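Local atomic coordinates of Sodium/sialic acid symporter SiaT (Proteus mirabilis, PDB entry 5NV9), a protein that couples the inward sodium gradient to uptake of the sialic acid N-acetylneuraminic acid, letting the bacterium use this host-derived sugar as an energy source. Residues A[58-63]-A[137-142]; A[62-67]-A[334-339]; A[154-159]-A[391-396]. All blocks are in the same frame, centred on the assembly; numbering follows the deposited sequence.

Interaction 1 of 3, residues A[58-63]-A[137-142]. With NA (sodium ion), chain B; SLB (N-acetyl-beta-neuraminic acid), chain D.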
loop_
_atom_site.group_PDB
_atom_site.type_symbol
_atom_site.label_atom_id
_atom_site.label_comp_id
_atom_site.label_asym_id
_atom_site.label_seq_id
_atom_site.Cartn_x
_atom_site.Cartn_y
_atom_site.Cartn_z
ATOM N N THR A 58 0.900 3.148 -2.280
ATOM C CA THR A 58 0.484 1.737 -2.500
ATOM C C THR A 58 1.654 0.813 -2.804
ATOM O O THR A 58 1.659 -0.345 -2.388
ATOM C CB THR A 58 -0.566 1.598 -3.628
ATOM O OG1 THR A 58 -0.029 2.163 -4.830
ATOM C CG2 THR A 58 -1.856 2.314 -3.287
ATOM N N LEU A 59 2.667 1.334 -3.494
ATOM C CA LEU A 59 3.812 0.533 -3.945
ATOM C C LEU A 59 4.944 0.635 -2.957
ATOM O O LEU A 59 5.595 1.661 -2.879
ATOM C CB LEU A 59 4.340 1.013 -5.296
ATOM C CG LEU A 59 5.193 0.005 -6.069
ATOM C CD1 LEU A 59 5.257 0.354 -7.558
ATOM C CD2 LEU A 59 6.582 -0.097 -5.496
ATOM N N SER A 60 5.219 -0.480 -2.303
ATOM C CA SER A 60 6.155 -0.546 -1.181
ATOM C C SER A 60 7.296 -1.505 -1.514
ATOM O O SER A 60 7.437 -1.967 -2.653
ATOM C CB SER A 60 5.391 -0.963 0.066
ATOM O OG SER A 60 5.219 -2.356 0.167
ATOM N N SER A 61 8.104 -1.837 -0.527
ATOM C CA SER A 61 9.122 -2.865 -0.717
ATOM C C SER A 61 8.568 -4.238 -1.007
ATOM O O SER A 61 9.285 -5.093 -1.499
ATOM C CB SER A 61 10.013 -2.887 0.512
ATOM O OG SER A 61 9.223 -3.270 1.613
ATOM N N ILE A 62 7.289 -4.462 -0.727
ATOM C CA ILE A 62 6.575 -5.668 -1.109
ATOM C C ILE A 62 6.575 -5.836 -2.649
ATOM O O ILE A 62 6.984 -6.877 -3.158
ATOM C CB ILE A 62 5.093 -5.622 -0.604
ATOM C CG1 ILE A 62 5.022 -5.741 0.910
ATOM C CG2 ILE A 62 4.240 -6.714 -1.253
ATOM C CD1 ILE A 62 3.674 -5.398 1.463
ATOM N N THR A 63 6.119 -4.822 -3.376
ATOM C CA THR A 63 6.144 -4.862 -4.831
ATOM C C THR A 63 7.599 -4.899 -5.315
ATOM O O THR A 63 7.955 -5.693 -6.221
ATOM C CB THR A 63 5.422 -3.625 -5.470
ATOM O OG1 THR A 63 4.002 -3.805 -5.469
ATOM C CG2 THR A 63 5.913 -3.330 -6.914
ATOM N N ALA A 137 5.044 -2.793 9.820
ATOM C CA ALA A 137 5.990 -3.789 10.400
ATOM C C ALA A 137 6.502 -4.741 9.317
ATOM O O ALA A 137 7.698 -4.966 9.197
ATOM C CB ALA A 137 5.366 -4.561 11.540
ATOM N N ILE A 138 5.604 -5.163 8.460
ATOM C CA ILE A 138 5.921 -6.040 7.357
ATOM C C ILE A 138 6.819 -5.376 6.335
ATOM O O ILE A 138 7.771 -6.008 5.849
ATOM C CB ILE A 138 4.652 -6.645 6.734
ATOM C CG1 ILE A 138 4.047 -7.637 7.746
ATOM C CG2 ILE A 138 4.987 -7.426 5.472
ATOM C CD1 ILE A 138 2.776 -8.353 7.330
ATOM N N ILE A 139 6.517 -4.111 6.004
ATOM C CA ILE A 139 7.241 -3.387 4.978
ATOM C C ILE A 139 8.698 -3.244 5.480
ATOM O O ILE A 139 9.631 -3.364 4.733
ATOM C CB ILE A 139 6.643 -2.015 4.657
ATOM C CG1 ILE A 139 5.450 -2.175 3.709
ATOM C CG2 ILE A 139 7.673 -1.136 3.971
ATOM C CD1 ILE A 139 4.614 -0.915 3.570
ATOM N N THR A 140 8.835 -2.915 6.755
ATOM C CA THR A 140 10.126 -2.696 7.382
ATOM C C THR A 140 10.954 -4.000 7.483
ATOM O O THR A 140 12.139 -4.037 7.156
ATOM C CB THR A 140 9.869 -2.021 8.731
ATOM O OG1 THR A 140 9.171 -0.805 8.486
ATOM C CG2 THR A 140 11.133 -1.773 9.468
ATOM N N TYR A 141 10.297 -5.067 7.899
ATOM C CA TYR A 141 10.846 -6.417 7.925
ATOM C C TYR A 141 11.388 -6.889 6.598
ATOM O O TYR A 141 12.544 -7.314 6.571
ATOM C CB TYR A 141 9.796 -7.401 8.478
ATOM C CG TYR A 141 10.280 -8.844 8.530
ATOM C CD1 TYR A 141 11.328 -9.208 9.350
ATOM C CD2 TYR A 141 9.680 -9.825 7.765
ATOM C CE1 TYR A 141 11.785 -10.520 9.400
ATOM C CE2 TYR A 141 10.119 -11.140 7.813
ATOM C CZ TYR A 141 11.175 -11.475 8.636
ATOM O OH TYR A 141 11.623 -12.775 8.704
ATOM N N LEU A 142 10.595 -6.808 5.507
ATOM C CA LEU A 142 11.055 -7.200 4.186
ATOM C C LEU A 142 12.266 -6.381 3.702
ATOM O O LEU A 142 13.168 -6.932 3.124
ATOM C CB LEU A 142 10.003 -7.031 3.110
ATOM C CG LEU A 142 8.682 -7.734 3.190
ATOM C CD1 LEU A 142 8.002 -7.517 1.834
ATOM C CD2 LEU A 142 8.851 -9.205 3.513
HETATM NA NA NA B . 5.880 3.140 -1.091
HETATM C C1 SLB D . 2.674 -3.019 -2.281
HETATM C C2 SLB D . 1.342 -3.230 -2.946
HETATM C C3 SLB D . 0.996 -4.700 -2.898
HETATM C C4 SLB D . -0.251 -5.044 -3.743
HETATM C C5 SLB D . 0.088 -4.606 -5.168
HETATM C C6 SLB D . 0.435 -3.102 -5.186
HETATM C C7 SLB D . 0.817 -2.548 -6.565
HETATM C C8 SLB D . 1.162 -1.083 -6.501
HETATM C C9 SLB D . 1.378 -0.494 -7.894
HETATM C C10 SLB D . -0.925 -5.666 -7.152
HETATM C C11 SLB D . -2.064 -5.520 -8.128
HETATM N N5 SLB D . -1.034 -4.866 -6.082
HETATM O O1A SLB D . 3.722 -3.022 -3.015
HETATM O O1B SLB D . 2.700 -2.896 -0.998
HETATM O O2 SLB D . 0.300 -2.448 -2.296
HETATM O O4 SLB D . -0.529 -6.487 -3.722
HETATM O O6 SLB D . 1.537 -2.843 -4.321
HETATM O O7 SLB D . 1.974 -3.215 -7.080
HETATM O O8 SLB D . 0.129 -0.369 -5.832
HETATM O O9 SLB D . 0.166 -0.505 -8.689
HETATM O O10 SLB D . 0.046 -6.413 -7.356
#

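Interaction 2 of 3, residues A[62-67]-A[334-339]. With NA (sodium ion), chain B; SLB (N-acetyl-beta-neuraminic acid), chain D.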
loop_
_atom_site.group_PDB
_atom_site.type_symbol
_atom_site.label_atom_id
_atom_site.label_comp_id
_atom_site.label_asym_id
_atom_site.label_seq_id
_atom_site.Cartn_x
_atom_site.Cartn_y
_atom_site.Cartn_z
ATOM N N ILE A 62 7.289 -4.462 -0.727
ATOM C CA ILE A 62 6.575 -5.668 -1.109
ATOM C C ILE A 62 6.575 -5.836 -2.649
ATOM O O ILE A 62 6.984 -6.877 -3.158
ATOM C CB ILE A 62 5.093 -5.622 -0.604
ATOM C CG1 ILE A 62 5.022 -5.741 0.910
ATOM C CG2 ILE A 62 4.240 -6.714 -1.253
ATOM C CD1 ILE A 62 3.674 -5.398 1.463
ATOM N N THR A 63 6.119 -4.822 -3.376
ATOM C CA THR A 63 6.144 -4.862 -4.831
ATOM C C THR A 63 7.599 -4.899 -5.315
ATOM O O THR A 63 7.955 -5.693 -6.221
ATOM C CB THR A 63 5.422 -3.625 -5.470
ATOM O OG1 THR A 63 4.002 -3.805 -5.469
ATOM C CG2 THR A 63 5.913 -3.330 -6.914
ATOM N N PHE A 64 8.450 -4.057 -4.704
ATOM C CA PHE A 64 9.800 -3.815 -5.252
ATOM C C PHE A 64 10.603 -5.117 -5.263
ATOM O O PHE A 64 11.270 -5.414 -6.266
ATOM C CB PHE A 64 10.541 -2.729 -4.466
ATOM C CG PHE A 64 11.675 -2.051 -5.235
ATOM C CD1 PHE A 64 12.846 -2.731 -5.555
ATOM C CD2 PHE A 64 11.583 -0.713 -5.587
ATOM C CE1 PHE A 64 13.875 -2.092 -6.282
ATOM C CE2 PHE A 64 12.620 -0.041 -6.285
ATOM C CZ PHE A 64 13.771 -0.723 -6.622
HETATM N N MSE A 65 10.537 -5.874 -4.170
HETATM C CA MSE A 65 11.231 -7.161 -4.027
HETATM C C MSE A 65 10.464 -8.359 -4.533
HETATM O O MSE A 65 11.085 -9.238 -5.120
HETATM C CB MSE A 65 11.608 -7.486 -2.569
HETATM C CG MSE A 65 13.140 -7.512 -2.406
HETATM SE SE MSE A 65 13.813 -5.683 -2.642
HETATM C CE MSE A 65 12.780 -4.846 -1.192
ATOM N N SER A 66 9.144 -8.437 -4.289
ATOM C CA SER A 66 8.368 -9.618 -4.610
ATOM C C SER A 66 7.988 -9.787 -6.049
ATOM O O SER A 66 7.867 -10.907 -6.497
ATOM C CB SER A 66 7.015 -9.619 -3.868
ATOM O OG SER A 66 7.301 -9.788 -2.527
ATOM N N ILE A 67 7.687 -8.698 -6.732
ATOM C CA ILE A 67 7.170 -8.825 -8.086
ATOM C C ILE A 67 8.295 -9.351 -8.992
ATOM O O ILE A 67 8.066 -10.338 -9.726
ATOM C CB ILE A 67 6.505 -7.562 -8.656
ATOM C CG1 ILE A 67 5.072 -7.328 -8.119
ATOM C CG2 ILE A 67 6.481 -7.629 -10.175
ATOM C CD1 ILE A 67 4.136 -8.524 -8.152
ATOM N N ALA A 334 18.815 3.631 -2.181
ATOM C CA ALA A 334 17.980 4.735 -1.760
ATOM C C ALA A 334 16.565 4.569 -2.332
ATOM O O ALA A 334 15.605 4.935 -1.652
ATOM C CB ALA A 334 18.583 6.054 -2.171
ATOM N N ALA A 335 16.436 4.049 -3.582
ATOM C CA ALA A 335 15.121 3.825 -4.209
ATOM C C ALA A 335 14.264 2.717 -3.514
ATOM O O ALA A 335 13.074 2.807 -3.451
ATOM C CB ALA A 335 15.279 3.522 -5.698
ATOM N N ILE A 336 14.911 1.701 -2.989
ATOM C CA ILE A 336 14.268 0.696 -2.151
ATOM C C ILE A 336 13.850 1.305 -0.812
ATOM O O ILE A 336 12.745 1.092 -0.361
ATOM C CB ILE A 336 15.209 -0.518 -1.926
ATOM C CG1 ILE A 336 15.426 -1.263 -3.246
ATOM C CG2 ILE A 336 14.691 -1.424 -0.819
ATOM C CD1 ILE A 336 16.481 -2.376 -3.159
ATOM N N PHE A 337 14.733 2.038 -0.165
ATOM C CA PHE A 337 14.305 2.869 0.944
ATOM C C PHE A 337 13.096 3.740 0.547
ATOM O O PHE A 337 12.145 3.868 1.315
ATOM C CB PHE A 337 15.404 3.763 1.445
ATOM C CG PHE A 337 16.322 3.135 2.461
ATOM C CD1 PHE A 337 17.175 2.071 2.102
ATOM C CD2 PHE A 337 16.404 3.666 3.745
ATOM C CE1 PHE A 337 18.056 1.546 3.025
ATOM C CE2 PHE A 337 17.308 3.141 4.672
ATOM C CZ PHE A 337 18.141 2.097 4.315
ATOM N N ALA A 338 13.157 4.388 -0.599
ATOM C CA ALA A 338 12.066 5.288 -0.962
ATOM C C ALA A 338 10.722 4.523 -1.149
ATOM O O ALA A 338 9.654 5.066 -0.812
ATOM C CB ALA A 338 12.387 6.086 -2.198
ATOM N N ALA A 339 10.763 3.290 -1.702
ATOM C CA ALA A 339 9.546 2.429 -1.801
ATOM C C ALA A 339 8.953 2.094 -0.421
ATOM O O ALA A 339 7.737 2.163 -0.203
ATOM C CB ALA A 339 9.803 1.177 -2.612
HETATM NA NA NA B . 5.880 3.140 -1.091
HETATM C C1 SLB D . 2.674 -3.019 -2.281
HETATM C C2 SLB D . 1.342 -3.230 -2.946
HETATM C C3 SLB D . 0.996 -4.700 -2.898
HETATM C C4 SLB D . -0.251 -5.044 -3.743
HETATM C C5 SLB D . 0.088 -4.606 -5.168
HETATM C C6 SLB D . 0.435 -3.102 -5.186
HETATM C C7 SLB D . 0.817 -2.548 -6.565
HETATM C C8 SLB D . 1.162 -1.083 -6.501
HETATM C C9 SLB D . 1.378 -0.494 -7.894
HETATM C C10 SLB D . -0.925 -5.666 -7.152
HETATM C C11 SLB D . -2.064 -5.520 -8.128
HETATM N N5 SLB D . -1.034 -4.866 -6.082
HETATM O O1A SLB D . 3.722 -3.022 -3.015
HETATM O O1B SLB D . 2.700 -2.896 -0.998
HETATM O O2 SLB D . 0.300 -2.448 -2.296
HETATM O O4 SLB D . -0.529 -6.487 -3.722
HETATM O O6 SLB D . 1.537 -2.843 -4.321
HETATM O O7 SLB D . 1.974 -3.215 -7.080
HETATM O O8 SLB D . 0.129 -0.369 -5.832
HETATM O O9 SLB D . 0.166 -0.505 -8.689
HETATM O O10 SLB D . 0.046 -6.413 -7.356
#

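Interaction 3 of 3, residues A[154-159]-A[391-396]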
loop_
_atom_site.group_PDB
_atom_site.type_symbol
_atom_site.label_atom_id
_atom_site.label_comp_id
_atom_site.label_asym_id
_atom_site.label_seq_id
_atom_site.Cartn_x
_atom_site.Cartn_y
_atom_site.Cartn_z
ATOM N N ASP A 154 24.127 -3.789 11.683
ATOM C CA ASP A 154 23.142 -4.543 12.442
ATOM C C ASP A 154 21.700 -4.245 11.933
ATOM O O ASP A 154 21.379 -3.089 11.604
ATOM C CB ASP A 154 23.238 -4.212 13.937
ATOM C CG ASP A 154 22.615 -5.301 14.790
ATOM O OD1 ASP A 154 23.274 -6.329 14.959
ATOM O OD2 ASP A 154 21.451 -5.182 15.230
ATOM N N PRO A 155 20.828 -5.274 11.922
ATOM C CA PRO A 155 19.400 -5.109 11.649
ATOM C C PRO A 155 18.755 -3.916 12.334
ATOM O O PRO A 155 18.001 -3.186 11.698
ATOM C CB PRO A 155 18.790 -6.399 12.200
ATOM C CG PRO A 155 19.825 -7.407 11.998
ATOM C CD PRO A 155 21.158 -6.692 12.163
ATOM N N VAL A 156 19.089 -3.682 13.601
ATOM C CA VAL A 156 18.472 -2.590 14.360
ATOM C C VAL A 156 18.856 -1.193 13.910
ATOM O O VAL A 156 18.024 -0.301 13.917
ATOM C CB VAL A 156 18.692 -2.791 15.862
ATOM C CG1 VAL A 156 18.260 -1.554 16.644
ATOM C CG2 VAL A 156 17.956 -4.064 16.300
ATOM N N VAL A 157 20.102 -1.001 13.484
ATOM C CA VAL A 157 20.521 0.251 12.913
ATOM C C VAL A 157 19.769 0.504 11.588
ATOM O O VAL A 157 19.291 1.611 11.293
ATOM C CB VAL A 157 22.032 0.238 12.654
ATOM C CG1 VAL A 157 22.441 1.501 11.907
ATOM C CG2 VAL A 157 22.799 0.075 13.964
ATOM N N LEU A 158 19.631 -0.552 10.826
ATOM C CA LEU A 158 18.877 -0.496 9.605
ATOM C C LEU A 158 17.410 -0.087 9.883
ATOM O O LEU A 158 16.799 0.710 9.142
ATOM C CB LEU A 158 18.987 -1.842 8.914
ATOM C CG LEU A 158 19.043 -2.039 7.410
ATOM C CD1 LEU A 158 20.010 -1.098 6.688
ATOM C CD2 LEU A 158 19.487 -3.473 7.142
ATOM N N ILE A 159 16.853 -0.598 10.974
ATOM C CA ILE A 159 15.511 -0.214 11.358
ATOM C C ILE A 159 15.449 1.244 11.794
ATOM O O ILE A 159 14.424 1.909 11.560
ATOM C CB ILE A 159 14.972 -1.151 12.449
ATOM C CG1 ILE A 159 14.779 -2.522 11.841
ATOM C CG2 ILE A 159 13.691 -0.632 13.033
ATOM C CD1 ILE A 159 14.464 -3.630 12.821
ATOM N N ALA A 391 7.425 -4.215 16.610
ATOM C CA ALA A 391 7.001 -5.384 15.889
ATOM C C ALA A 391 8.065 -5.762 14.847
ATOM O O ALA A 391 8.504 -6.909 14.796
ATOM C CB ALA A 391 5.666 -5.177 15.243
ATOM N N ALA A 392 8.532 -4.785 14.069
ATOM C CA ALA A 392 9.560 -5.041 13.090
ATOM C C ALA A 392 10.827 -5.562 13.726
ATOM O O ALA A 392 11.430 -6.474 13.200
ATOM C CB ALA A 392 9.854 -3.789 12.261
ATOM N N ILE A 393 11.256 -5.002 14.842
ATOM C CA ILE A 393 12.385 -5.590 15.539
ATOM C C ILE A 393 12.131 -7.068 15.939
ATOM O O ILE A 393 13.045 -7.896 15.820
ATOM C CB ILE A 393 12.797 -4.787 16.791
ATOM C CG1 ILE A 393 13.560 -3.515 16.387
ATOM C CG2 ILE A 393 13.681 -5.650 17.683
ATOM C CD1 ILE A 393 13.481 -2.404 17.414
ATOM N N TRP A 394 10.918 -7.381 16.410
ATOM C CA TRP A 394 10.576 -8.719 16.846
ATOM C C TRP A 394 10.621 -9.684 15.645
ATOM O O TRP A 394 11.208 -10.774 15.726
ATOM C CB TRP A 394 9.233 -8.651 17.610
ATOM C CG TRP A 394 8.459 -9.914 17.963
ATOM C CD1 TRP A 394 8.910 -11.202 17.982
ATOM C CD2 TRP A 394 7.076 -9.972 18.414
ATOM N NE1 TRP A 394 7.898 -12.057 18.387
ATOM C CE2 TRP A 394 6.765 -11.329 18.648
ATOM C CE3 TRP A 394 6.077 -8.999 18.636
ATOM C CZ2 TRP A 394 5.506 -11.747 19.076
ATOM C CZ3 TRP A 394 4.817 -9.419 19.067
ATOM C CH2 TRP A 394 4.548 -10.785 19.286
ATOM N N LEU A 395 10.062 -9.271 14.521
ATOM C CA LEU A 395 10.058 -10.111 13.314
ATOM C C LEU A 395 11.463 -10.446 12.828
ATOM O O LEU A 395 11.720 -11.548 12.347
ATOM C CB LEU A 395 9.280 -9.444 12.180
ATOM C CG LEU A 395 7.755 -9.459 12.304
ATOM C CD1 LEU A 395 7.111 -8.493 11.301
ATOM C CD2 LEU A 395 7.197 -10.876 12.145
ATOM N N VAL A 396 12.362 -9.476 12.966
ATOM C CA VAL A 396 13.734 -9.612 12.542
ATOM C C VAL A 396 14.493 -10.575 13.468
ATOM O O VAL A 396 14.966 -11.625 13.009
ATOM C CB VAL A 396 14.430 -8.226 12.426
ATOM C CG1 VAL A 396 15.910 -8.385 12.183
ATOM C CG2 VAL A 396 13.831 -7.430 11.283
#

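Interaction 1 of 3, residues A[58-63]-A[137-142]
The hydroxyl of Ser60 works in two directions while it lies against the flank of Ile139. Ser60 OG accepts from Ile62 N at 3.1 Å (N-H...O angle 157°), the capping bond of an N-cap serine. The same Ser60 OG gives its proton to SLB O1B, a carboxylate oxygen of the bound N-acetylneuraminic acid, at 2.8 Å. The first torsion, chi1 83°, sets OG between the backbone N and the carbonyl carbon, where it can turn to both. Ser60 N points almost straight (174°) at the other carboxylate oxygen, SLB O1A, 3.0 Å away, and Thr63 N adds a weak bond to O1A. The sugar carboxylate thus sits at the N-terminal end of helix 61-73, whose dipole would probably help to hold the negative charge. Leu59 has left the helical conformation, and Leu59 O binds sodium at 2.3 Å; Ala56, Ala339, Ser342 and Ser343 complete this Na2 site. Such an interrupted helix, with substrate and ion at the break, is a hallmark of the LeuT fold.

Toward helix 118-151, CG1 and CD1 of Ile139 lie alongside Ser60, whose small side chain permits this close approach. Ser61 OG lies 3.1 Å from Ile139 O and also pairs with the hydroxyl of Thr143, so its single proton has alternative uses. Ile62 and Leu142 add the apolar part: their side chains cross obliquely, with Ile62 CG1 3.6 Å from Leu142 CD1, while Ile62 CD1 reaches toward the sugar carboxylate. Arg135, one helical turn before Ile139, also binds the sugar. Helix 328-361 touches both partners, through Ser343 on Ser60 and Ala340 on Ile139, whereas helix 370-398 meets Thr140 and Tyr141 of helix 118-151.

Interaction 2 of 3, residues A[62-67]-A[334-339]
The Phe64 ring is the bump of this contact, and the surface made by Ala335, Ile336 and Ala339 is the hollow that takes it. Ile336 forms one wall: Ile336 CG1 rides over a face of the Phe64 ring, 3.8 Å from the centroid and 24° off the normal, displaced toward the rim in a CH-pi contact. With CG of Phe64 anti to the backbone N (chi1 -158°), the ring is carried out toward helix 328-361. The short alanines make a shallow floor: Ala339 CB lies 3.9 Å from Phe64 CD2, and Ala335 meets the ring mainly through Ala335 O, 4.0 Å from Phe64 CE2. Beside this, Met65, present as selenomethionine, bends at chi2 and chi3, which brings Met65 CE to 3.9 Å from Ile336 CG2.

The axes of 62-67 and 334-339 come within 9.8 Å of each other, at 120° between their N-to-C directions; at so steep an angle the segments meet through about one turn of each. Phe288 of helix 267-301 meets the Phe64 ring edge-to-face.

No hydrogen bond joins the segments, and two of their residues serve the neighbouring sites: Thr63 binds the sugar, and Ala339 O binds sodium. The apolar contact therefore depends on shape rather than on directional bonds, next to two polar sites.

Interaction 3 of 3, residues A[154-159]-A[391-396]
Pro155 and Val396 make the tight end of this contact: Pro155 CB presses on Val396 CG1 at 3.5 Å, closer than carbons usually pack. Val396 CG1 stands anti to the backbone N (chi1 172°), which turns it toward the ring, while Val396 CG2 lies 4.1 Å from Ile159 CD1. The methyl Ile159 CD1 is the second point of close packing. Ile159 CD1 reaches across from the next turn and meets Ile393 CG1 at 3.7 Å, lying also 4.2 Å from Ala392 O.

Asp154 is the N-cap of helix 155-203, Asp154 OD2 accepting from Val156 N at 3.2 Å; the following proline suits a first helical turn, where no backbone N-H is needed. At this periplasmic helix start, segments 155-159 and 391-396 run roughly antiparallel, at 153°, within the helical bundle of a LeuT-fold transporter.

Packing is slacker toward the protein surface. Val156 CG2 approaches Ile393 CG1 only to 4.4 Å, and both residues are partly exposed, where branched apolar side chains suit a membrane-spanning protein. On the side facing helix 118-151 that helix closes in, with Arg148 touching Pro155, Thr140 touching Ala392 and Tyr141 touching Val396.

In the fold
From the N terminus, the chain passes the helix break near residue 60 and helix 61-73, where interactions 1 and 2 both begin, sharing Ile62 and Thr63. Interaction 1 closes the shorter loop, on helix 118-151; interaction 2 closes a much longer one, on helix 328-361. Interaction 3 opens only after interaction 1 has closed, at the start of helix 155-203, and ends on helix 370-398, so it crosses interaction 2 along the chain. Ala339 packs against Ser60 and Ser61 where the first two contacts meet, and Tyr141 packs on Leu395 and Val396. Together they tie the break holding the sugar and one sodium ion to helices 118-151 and 328-361, and through helix 118-151 to helix 370-398.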